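Local structure of type-2 restriction enzyme AgeI (Thalassobius gelatinovorus, 5DWA) at residues N19-E22 with E23-Q26; S239-L242 with R243-P246. The protein recognises the double-stranded DNA sequence 5'-ACCGGT-3' and cleaves it after the adenine, as a type II restriction endonuclease of the PD-(D/E)XK class. All coordinates share one frame; numbering follows the deposited sequence.

In the fold
Contact 1 (19-22 with 23-26) and contact 2 (239-242 with 243-246) are both local turns of continuous chain, one starting a helix and the other following a strand. Contact 1 lies at the surface, its centre about 23 Å from the centre of the chain; contact 2 is buried, about 12 Å from it. Their centres are 22 Å apart and their nearest atoms about 7 Å apart, so they do not touch. Both nevertheless meet the region of helix 63-78, contact 1 through Val20 and Tyr25, contact 2 through Asn241 and Leu242. Neither reaches the bound DNA: the nearest atoms are about 14 Å away for contact 1 and about 11 Å for contact 2.

Contact 1 (N19-E22 with E23-Q26); sequences NVSE and EQYQ
A capping box between Ser21 and Gln24 starts helix 22-36. Ser21 is the N-cap: its OG, held between the backbone N and the carbonyl carbon (chi1 68°), accepts from Gln24 N at 3.0 Å. The reciprocal bond runs from Ser21 N to Gln24 OE1, 2.9 Å long with an N-H...O angle of 161°, the donor tilted modestly from the amide carbonyl plane. A weak bond from Ser21 OG also reaches Gln24 OE1, at 3.4 Å, so this one oxygen draws on both the backbone and the hydroxyl of the cap. A leucine in place of Gln24 would probably leave Ser21 N without its acceptor and the Ser21 hydroxyl without its weak partner, reducing the capping box to the single bond from the backbone N to Ser21 OG. The first helical turn then closes through Tyr25 N to Ser21 O, 2.9 Å, and Gln26 N to Glu22 O, 3.0 Å. Beside the cap, Val20 CG1 lies 4.1 Å from Tyr25 CB, the base of a side chain whose ring leads away to Val70 and Ile74 of helix 63-78. Val20 itself also touches Leu66 of that helix. Side-chain and backbone bonds exchanged between N-cap and N3 in this way define the capping box at a helix N-terminus.

Contact 2 (S239-L242 with R243-P246); sequences SYNL and RTSP
From Asn241 to Thr244 the backbone makes a type I beta turn, closed by Thr244 N donating to Asn241 O at 2.9 Å. Just before it, Ser239 OG accepts from Asn241 N at 3.1 Å, an ST turn that bends the chain as strand 236-239 ends. The same hydroxyl donates to Thr244 OG1, 2.7 Å away, and thus links the two turns across the segments. Thr244 OG1 also bonds Asp198 OD2, so two partners grip this buried hydroxyl. With Thr244 OG1 anti to its carbonyl carbon (chi1 -57°), the hydroxyl lies on the side facing Ser239, and the Thr244 methyl CG2 stands 3.9 Å from Ser239 CB. Within the beta turn, Asn241 OD1 accepts from Arg243 N at 2.9 Å, the donor 36° out of the amide plane. The Asn241 amide and the Arg243 guanidinium are turned 89° apart, so they do not stack. A water donates to both Leu242 O and Thr244 O, the latter at 2.6 Å, and bridges the backbone on either side of Arg243. Asn62 holds both Asn241 OD1 and Leu242 N, while Arg243 extends to a salt bridge with Asp65 of helix 63-78. The turn, buried at Ser239, Asn241 and Thr244, is thereby tied to the start of that helix, while Thr244 packs on Ile257 and Val259 of strand 257-259, the neighbour of strand 236-239 in the mixed sheet.

Contact 1 (N19-E22 with E23-Q26)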
loop_
_atom_site.group_PDB
_atom_site.type_symbol
_atom_site.label_atom_id
_atom_site.label_comp_id
_atom_site.label_asym_id
_atom_site.label_seq_id
_atom_site.Cartn_x
_atom_site.Cartn_y
_atom_site.Cartn_z
ATOM N N ASN A 19 23.004 22.609 -0.297
ATOM C CA ASN A 19 23.655 22.595 -1.609
ATOM C C ASN A 19 22.701 22.823 -2.775
ATOM O O ASN A 19 22.878 22.270 -3.863
ATOM C CB ASN A 19 24.426 21.289 -1.794
ATOM C CG ASN A 19 25.621 21.199 -0.868
ATOM O OD1 ASN A 19 26.579 21.966 -1.001
ATOM N ND2 ASN A 19 25.562 20.289 0.093
ATOM N N VAL A 20 21.687 23.644 -2.530
ATOM C CA VAL A 20 20.829 24.164 -3.582
ATOM C C VAL A 20 20.703 25.660 -3.368
ATOM O O VAL A 20 20.279 26.098 -2.303
ATOM C CB VAL A 20 19.426 23.527 -3.573
ATOM C CG1 VAL A 20 18.561 24.125 -4.679
ATOM C CG2 VAL A 20 19.524 22.018 -3.721
ATOM N N SER A 21 21.088 26.440 -4.367
ATOM C CA SER A 21 20.953 27.886 -4.275
ATOM C C SER A 21 19.584 28.306 -4.787
ATOM O O SER A 21 18.911 27.542 -5.488
ATOM C CB SER A 21 22.055 28.585 -5.071
ATOM O OG SER A 21 21.888 28.380 -6.460
ATOM N N GLU A 22 19.174 29.525 -4.450
ATOM C CA GLU A 22 17.946 30.086 -5.000
ATOM C C GLU A 22 17.960 30.023 -6.523
ATOM O O GLU A 22 16.946 29.727 -7.151
ATOM C CB GLU A 22 17.753 31.534 -4.535
ATOM C CG GLU A 22 17.316 31.682 -3.086
ATOM C CD GLU A 22 15.815 31.518 -2.906
ATOM O OE1 GLU A 22 15.116 31.246 -3.906
ATOM O OE2 GLU A 22 15.331 31.668 -1.765
ATOM N N GLU A 23 19.119 30.283 -7.118
ATOM C CA GLU A 23 19.233 30.317 -8.573
ATOM C C GLU A 23 19.132 28.920 -9.184
ATOM O O GLU A 23 18.521 28.747 -10.238
ATOM C CB GLU A 23 20.548 30.980 -8.990
ATOM C CG GLU A 23 20.851 32.284 -8.262
ATOM C CD GLU A 23 21.821 32.098 -7.113
ATOM O OE1 GLU A 23 23.036 31.984 -7.377
ATOM O OE2 GLU A 23 21.367 32.061 -5.950
ATOM N N GLN A 24 19.734 27.936 -8.525
ATOM C CA GLN A 24 19.637 26.552 -8.982
ATOM C C GLN A 24 18.202 26.054 -8.869
ATOM O O GLN A 24 17.701 25.370 -9.761
ATOM C CB GLN A 24 20.572 25.653 -8.179
ATOM C CG GLN A 24 22.038 25.804 -8.548
ATOM C CD GLN A 24 22.964 25.148 -7.540
ATOM O OE1 GLN A 24 22.634 25.024 -6.360
ATOM N NE2 GLN A 24 24.134 24.726 -8.004
ATOM N N TYR A 25 17.549 26.411 -7.767
ATOM C CA TYR A 25 16.145 26.068 -7.559
ATOM C C TYR A 25 15.285 26.629 -8.693
ATOM O O TYR A 25 14.452 25.922 -9.262
ATOM C CB TYR A 25 15.653 26.581 -6.195
ATOM C CG TYR A 25 14.227 26.182 -5.876
ATOM C CD1 TYR A 25 13.951 25.076 -5.086
ATOM C CD2 TYR A 25 13.154 26.901 -6.386
ATOM C CE1 TYR A 25 12.648 24.711 -4.801
ATOM C CE2 TYR A 25 11.850 26.537 -6.113
ATOM C CZ TYR A 25 11.601 25.441 -5.324
ATOM O OH TYR A 25 10.297 25.087 -5.047
ATOM N N GLN A 26 15.487 27.899 -9.032
ATOM C CA GLN A 26 14.716 28.499 -10.120
ATOM C C GLN A 26 14.974 27.807 -11.455
ATOM O O GLN A 26 14.064 27.655 -12.261
ATOM C CB GLN A 26 15.022 29.999 -10.237
ATOM C CG GLN A 26 14.032 30.754 -11.117
ATOM C CD GLN A 26 12.628 30.760 -10.535
ATOM O OE1 GLN A 26 12.417 31.198 -9.407
ATOM N NE2 GLN A 26 11.663 30.266 -11.302
#

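Contact 2 (S239-L242 with R243-P246)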
loop_
_atom_site.group_PDB
_atom_site.type_symbol
_atom_site.label_atom_id
_atom_site.label_comp_id
_atom_site.label_asym_id
_atom_site.label_seq_id
_atom_site.Cartn_x
_atom_site.Cartn_y
_atom_site.Cartn_z
ATOM N N SER A 239 20.412 3.245 -1.657
ATOM C CA SER A 239 19.605 4.395 -1.295
ATOM C C SER A 239 20.240 5.661 -1.824
ATOM O O SER A 239 21.465 5.803 -1.820
ATOM C CB SER A 239 19.439 4.489 0.221
ATOM O OG SER A 239 18.801 5.715 0.556
ATOM N N TYR A 240 19.398 6.586 -2.268
ATOM C CA TYR A 240 19.880 7.866 -2.765
ATOM C C TYR A 240 19.444 8.987 -1.839
ATOM O O TYR A 240 19.380 10.152 -2.228
ATOM C CB TYR A 240 19.399 8.093 -4.199
ATOM C CG TYR A 240 19.879 6.983 -5.101
ATOM C CD1 TYR A 240 19.050 5.908 -5.419
ATOM C CD2 TYR A 240 21.183 6.973 -5.578
ATOM C CE1 TYR A 240 19.505 4.867 -6.227
ATOM C CE2 TYR A 240 21.644 5.937 -6.379
ATOM C CZ TYR A 240 20.795 4.891 -6.699
ATOM O OH TYR A 240 21.250 3.853 -7.486
ATOM N N ASN A 241 19.139 8.610 -0.604
ATOM C CA ASN A 241 19.007 9.588 0.463
ATOM C C ASN A 241 20.344 9.661 1.174
ATOM O O ASN A 241 20.741 8.695 1.821
ATOM C CB ASN A 241 17.895 9.191 1.435
ATOM C CG ASN A 241 17.578 10.279 2.445
ATOM O OD1 ASN A 241 18.431 11.100 2.777
ATOM N ND2 ASN A 241 16.341 10.291 2.937
ATOM N N LEU A 242 21.039 10.793 1.062
ATOM C CA LEU A 242 22.350 10.921 1.697
ATOM C C LEU A 242 22.302 10.744 3.224
ATOM O O LEU A 242 23.338 10.518 3.847
ATOM C CB LEU A 242 22.978 12.271 1.353
ATOM C CG LEU A 242 23.182 12.533 -0.140
ATOM C CD1 LEU A 242 23.897 13.871 -0.367
ATOM C CD2 LEU A 242 23.941 11.378 -0.786
ATOM N N ARG A 243 21.111 10.838 3.821
ATOM C CA ARG A 243 20.950 10.616 5.265
ATOM C C ARG A 243 20.782 9.155 5.668
ATOM O O ARG A 243 20.861 8.826 6.853
ATOM C CB ARG A 243 19.756 11.407 5.797
ATOM C CG ARG A 243 19.953 12.899 5.709
ATOM C CD ARG A 243 18.891 13.646 6.494
ATOM N NE ARG A 243 18.892 15.040 6.087
ATOM C CZ ARG A 243 18.326 15.479 4.965
ATOM N NH1 ARG A 243 17.696 14.629 4.155
ATOM N NH2 ARG A 243 18.388 16.761 4.643
ATOM N N THR A 244 20.547 8.276 4.695
ATOM C CA THR A 244 20.457 6.856 4.980
ATOM C C THR A 244 21.785 6.382 5.551
ATOM O O THR A 244 22.843 6.713 5.017
ATOM C CB THR A 244 20.127 6.030 3.713
ATOM O OG1 THR A 244 18.901 6.498 3.131
ATOM C CG2 THR A 244 20.007 4.550 4.054
ATOM N N SER A 245 21.731 5.628 6.645
ATOM C CA SER A 245 22.946 5.051 7.202
ATOM C C SER A 245 23.309 3.792 6.435
ATOM O O SER A 245 22.493 2.883 6.317
ATOM C CB SER A 245 22.776 4.734 8.686
ATOM O OG SER A 245 22.565 5.921 9.428
ATOM N N PRO A 246 24.537 3.741 5.906
ATOM C CA PRO A 246 24.967 2.521 5.220
ATOM C C PRO A 246 25.159 1.373 6.195
ATOM O O PRO A 246 25.289 1.578 7.402
ATOM C CB PRO A 246 26.297 2.926 4.579
ATOM C CG PRO A 246 26.773 4.085 5.387
ATOM C CD PRO A 246 25.538 4.815 5.809
HETATM O O HOH W 1 24.799 8.367 5.091
#